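Local structure of glucose-6-phosphate 1-dehydrogenase (Kluyveromyces lactis, 7E6I) at residues L247-R257 against E269-F277. The protein catalyses the NADP-dependent oxidation of glucose 6-phosphate to 6-phosphogluconolactone, the first step of the oxidative pentose phosphate pathway. Sequence-based numbering, arbitrary orientation.
Sequences LQVLTLLTMER and EKVKVLKAF
Val273 packs CG1 on Met255 CB (4.1 Å), and its methyls also meet the threonines of the opposing helix: CG2 lies 3.5 Å from Thr254 OG1, and CG1 lies between the hydroxyls of Thr251 and Thr254. With chi1 at 57°, Thr254 OG1 donates to Leu250 O of the preceding turn, which satisfies this polar atom beside the methyls. Toward the C-terminal end of 269-277, Leu250 CD2 meets the Phe277 ring at its edge, 3.6 Å from CZ, while Leu274 CD2 packs on Leu247 CD2. One turn before Leu274, Lys270 crosses Thr251 at roughly a right angle, its CE 3.3 Å from Thr251 CG2 and its CG against Met255 SD. A bend at chi3 (85°) carries NZ to Gln248 OE1 (2.7 Å), tilted somewhat from the amide plane; Glu435 accepts from both NZ and Gln248 NE2, fixing the amide's orientation. A methionine in place of Lys270 would probably leave Gln248 OE1 without this donor and Glu435 without this positive partner. At the outer edge, one water accepts from Glu256 N and donates to Glu269 O and OE1, whereas the Glu256 carboxylate turns to Arg327. Segments 247-254 and 269-276, from consecutive helices, thus pack nearly perpendicular (99°) in the C-terminal domain, Leu250 resting on strand 333-338 of its mixed sheet and the Gln248-Lys270 edge touching Leu185, probably part of the glucose 6-phosphate site.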
loop_
_atom_site.group_PDB
_atom_site.type_symbol
_atom_site.label_atom_id
_atom_site.label_comp_id
_atom_site.label_asym_id
_atom_site.label_seq_id
_atom_site.Cartn_x
_atom_site.Cartn_y
_atom_site.Cartn_z
ATOM N N LEU A 247 8.049 0.687 2.201
ATOM C CA LEU A 247 8.402 0.953 3.591
ATOM C C LEU A 247 7.398 0.309 4.539
ATOM O O LEU A 247 7.780 -0.237 5.580
ATOM C CB LEU A 247 8.490 2.455 3.844
ATOM C CG LEU A 247 8.979 2.833 5.247
ATOM C CD1 LEU A 247 10.323 2.152 5.536
ATOM C CD2 LEU A 247 9.094 4.349 5.408
ATOM N N GLN A 248 6.116 0.346 4.183
ATOM C CA GLN A 248 5.096 -0.312 4.994
ATOM C C GLN A 248 5.410 -1.793 5.173
ATOM O O GLN A 248 5.454 -2.297 6.301
ATOM C CB GLN A 248 3.721 -0.140 4.345
ATOM C CG GLN A 248 3.057 1.202 4.602
ATOM C CD GLN A 248 2.748 1.433 6.075
ATOM O OE1 GLN A 248 2.723 0.499 6.870
ATOM N NE2 GLN A 248 2.510 2.680 6.440
ATOM N N VAL A 249 5.631 -2.503 4.060
ATOM C CA VAL A 249 5.988 -3.917 4.116
ATOM C C VAL A 249 7.187 -4.135 5.030
ATOM O O VAL A 249 7.183 -5.018 5.893
ATOM C CB VAL A 249 6.270 -4.447 2.701
ATOM C CG1 VAL A 249 6.913 -5.836 2.777
ATOM C CG2 VAL A 249 4.994 -4.449 1.873
ATOM N N LEU A 250 8.246 -3.346 4.834
ATOM C CA LEU A 250 9.482 -3.549 5.588
ATOM C C LEU A 250 9.224 -3.375 7.069
ATOM O O LEU A 250 9.754 -4.107 7.914
ATOM C CB LEU A 250 10.543 -2.556 5.105
ATOM C CG LEU A 250 11.875 -2.530 5.849
ATOM C CD1 LEU A 250 12.546 -3.922 5.771
ATOM C CD2 LEU A 250 12.781 -1.433 5.276
ATOM N N THR A 251 8.364 -2.431 7.381
ATOM C CA THR A 251 7.976 -2.166 8.755
ATOM C C THR A 251 7.286 -3.385 9.380
ATOM O O THR A 251 7.587 -3.776 10.516
ATOM C CB THR A 251 7.102 -0.904 8.702
ATOM O OG1 THR A 251 7.813 0.189 9.269
ATOM C CG2 THR A 251 5.843 -1.062 9.351
ATOM N N LEU A 252 6.406 -4.043 8.623
ATOM C CA LEU A 252 5.774 -5.262 9.107
ATOM C C LEU A 252 6.781 -6.392 9.298
ATOM O O LEU A 252 6.561 -7.268 10.141
ATOM C CB LEU A 252 4.682 -5.676 8.139
ATOM C CG LEU A 252 3.552 -4.658 8.048
ATOM C CD1 LEU A 252 2.647 -4.936 6.844
ATOM C CD2 LEU A 252 2.760 -4.667 9.359
ATOM N N LEU A 253 7.878 -6.408 8.526
ATOM C CA LEU A 253 8.878 -7.468 8.637
ATOM C C LEU A 253 9.871 -7.243 9.763
ATOM O O LEU A 253 10.523 -8.203 10.198
ATOM C CB LEU A 253 9.673 -7.596 7.338
ATOM C CG LEU A 253 8.915 -8.032 6.089
ATOM C CD1 LEU A 253 9.752 -7.713 4.830
ATOM C CD2 LEU A 253 8.544 -9.510 6.150
ATOM N N THR A 254 10.029 -6.000 10.228
ATOM C CA THR A 254 11.069 -5.688 11.198
ATOM C C THR A 254 10.544 -5.270 12.566
ATOM O O THR A 254 11.328 -5.250 13.522
ATOM C CB THR A 254 11.991 -4.573 10.664
ATOM O OG1 THR A 254 11.208 -3.416 10.353
ATOM C CG2 THR A 254 12.743 -5.006 9.406
ATOM N N MET A 255 9.258 -4.923 12.693
ATOM C CA MET A 255 8.780 -4.455 13.991
ATOM C C MET A 255 8.847 -5.565 15.027
ATOM O O MET A 255 8.930 -6.751 14.698
ATOM C CB MET A 255 7.335 -3.967 13.920
ATOM C CG MET A 255 6.326 -5.065 13.608
ATOM S SD MET A 255 4.710 -4.442 13.135
ATOM C CE MET A 255 3.800 -4.856 14.636
ATOM N N GLU A 256 8.785 -5.166 16.294
ATOM C CA GLU A 256 8.591 -6.123 17.379
ATOM C C GLU A 256 7.115 -6.492 17.500
ATOM O O GLU A 256 6.234 -5.891 16.867
ATOM C CB GLU A 256 9.081 -5.565 18.711
ATOM C CG GLU A 256 10.539 -5.118 18.715
ATOM C CD GLU A 256 11.522 -6.275 18.556
ATOM O OE1 GLU A 256 11.299 -7.355 19.166
ATOM O OE2 GLU A 256 12.525 -6.101 17.826
ATOM N N ARG A 257 6.854 -7.491 18.336
ATOM C CA ARG A 257 5.510 -8.042 18.463
ATOM C C ARG A 257 4.618 -7.053 19.203
ATOM O O ARG A 257 5.014 -6.531 20.246
ATOM C CB ARG A 257 5.558 -9.385 19.205
ATOM C CG ARG A 257 4.197 -10.001 19.551
ATOM C CD ARG A 257 4.308 -11.064 20.661
ATOM N NE ARG A 257 5.193 -12.137 20.232
ATOM C CZ ARG A 257 4.784 -13.247 19.618
ATOM N NH1 ARG A 257 3.481 -13.442 19.395
ATOM N NH2 ARG A 257 5.675 -14.168 19.231
ATOM N N GLU A 269 4.188 -0.334 17.301
ATOM C CA GLU A 269 5.407 -1.065 16.975
ATOM C C GLU A 269 5.953 -0.653 15.610
ATOM O O GLU A 269 7.176 -0.624 15.418
ATOM C CB GLU A 269 5.155 -2.569 17.024
ATOM C CG GLU A 269 4.787 -3.101 18.410
ATOM C CD GLU A 269 5.787 -2.727 19.503
ATOM O OE1 GLU A 269 7.004 -2.659 19.224
ATOM O OE2 GLU A 269 5.365 -2.520 20.657
ATOM N N LYS A 270 5.073 -0.313 14.662
ATOM C CA LYS A 270 5.545 0.203 13.384
ATOM C C LYS A 270 6.290 1.529 13.571
ATOM O O LYS A 270 7.422 1.691 13.093
ATOM C CB LYS A 270 4.375 0.342 12.419
ATOM C CG LYS A 270 3.777 -0.994 12.018
ATOM C CD LYS A 270 2.433 -0.810 11.340
ATOM C CE LYS A 270 2.602 -0.531 9.872
ATOM N NZ LYS A 270 1.358 -0.108 9.154
ATOM N N VAL A 271 5.688 2.467 14.311
ATOM C CA VAL A 271 6.358 3.724 14.611
ATOM C C VAL A 271 7.678 3.460 15.318
ATOM O O VAL A 271 8.707 4.072 15.000
ATOM C CB VAL A 271 5.438 4.639 15.448
ATOM C CG1 VAL A 271 6.187 5.907 15.859
ATOM C CG2 VAL A 271 4.168 4.994 14.663
ATOM N N LYS A 272 7.678 2.526 16.266
ATOM C CA LYS A 272 8.878 2.242 17.047
ATOM C C LYS A 272 10.033 1.785 16.165
ATOM O O LYS A 272 11.171 2.224 16.351
ATOM C CB LYS A 272 8.592 1.190 18.122
ATOM C CG LYS A 272 9.811 0.959 19.015
ATOM C CD LYS A 272 9.465 0.240 20.291
ATOM C CE LYS A 272 10.573 -0.715 20.696
ATOM N NZ LYS A 272 10.406 -1.195 22.104
ATOM N N VAL A 273 9.782 0.865 15.225
ATOM C CA VAL A 273 10.913 0.403 14.430
ATOM C C VAL A 273 11.341 1.502 13.446
ATOM O O VAL A 273 12.540 1.675 13.178
ATOM C CB VAL A 273 10.597 -0.943 13.733
ATOM C CG1 VAL A 273 9.573 -0.785 12.577
ATOM C CG2 VAL A 273 11.871 -1.569 13.224
ATOM N N LEU A 274 10.384 2.281 12.927
ATOM C CA LEU A 274 10.730 3.412 12.075
ATOM C C LEU A 274 11.731 4.335 12.763
ATOM O O LEU A 274 12.714 4.760 12.154
ATOM C CB LEU A 274 9.466 4.179 11.694
ATOM C CG LEU A 274 8.657 3.563 10.555
ATOM C CD1 LEU A 274 7.313 4.279 10.364
ATOM C CD2 LEU A 274 9.473 3.547 9.264
ATOM N N LYS A 275 11.515 4.638 14.043
ATOM C CA LYS A 275 12.432 5.527 14.744
ATOM C C LYS A 275 13.821 4.925 14.926
ATOM O O LYS A 275 14.768 5.669 15.207
ATOM C CB LYS A 275 11.854 5.901 16.106
ATOM C CG LYS A 275 10.559 6.690 16.015
ATOM C CD LYS A 275 10.190 7.282 17.356
ATOM C CE LYS A 275 8.817 7.884 17.313
ATOM N NZ LYS A 275 8.537 8.708 18.522
ATOM N N ALA A 276 13.969 3.608 14.801
ATOM C CA ALA A 276 15.276 2.990 14.962
ATOM C C ALA A 276 16.074 2.941 13.670
ATOM O O ALA A 276 17.255 2.573 13.703
ATOM C CB ALA A 276 15.129 1.569 15.516
ATOM N N PHE A 277 15.465 3.285 12.542
ATOM C CA PHE A 277 16.193 3.334 11.285
ATOM C C PHE A 277 17.315 4.360 11.382
ATOM O O PHE A 277 17.096 5.492 11.822
ATOM C CB PHE A 277 15.244 3.716 10.145
ATOM C CG PHE A 277 14.522 2.559 9.526
ATOM C CD1 PHE A 277 13.570 1.846 10.249
ATOM C CD2 PHE A 277 14.762 2.202 8.206
ATOM C CE1 PHE A 277 12.895 0.805 9.675
ATOM C CE2 PHE A 277 14.090 1.148 7.626
ATOM C CZ PHE A 277 13.156 0.453 8.358
HETATM O O HOH W 1 8.561 -2.321 17.222
#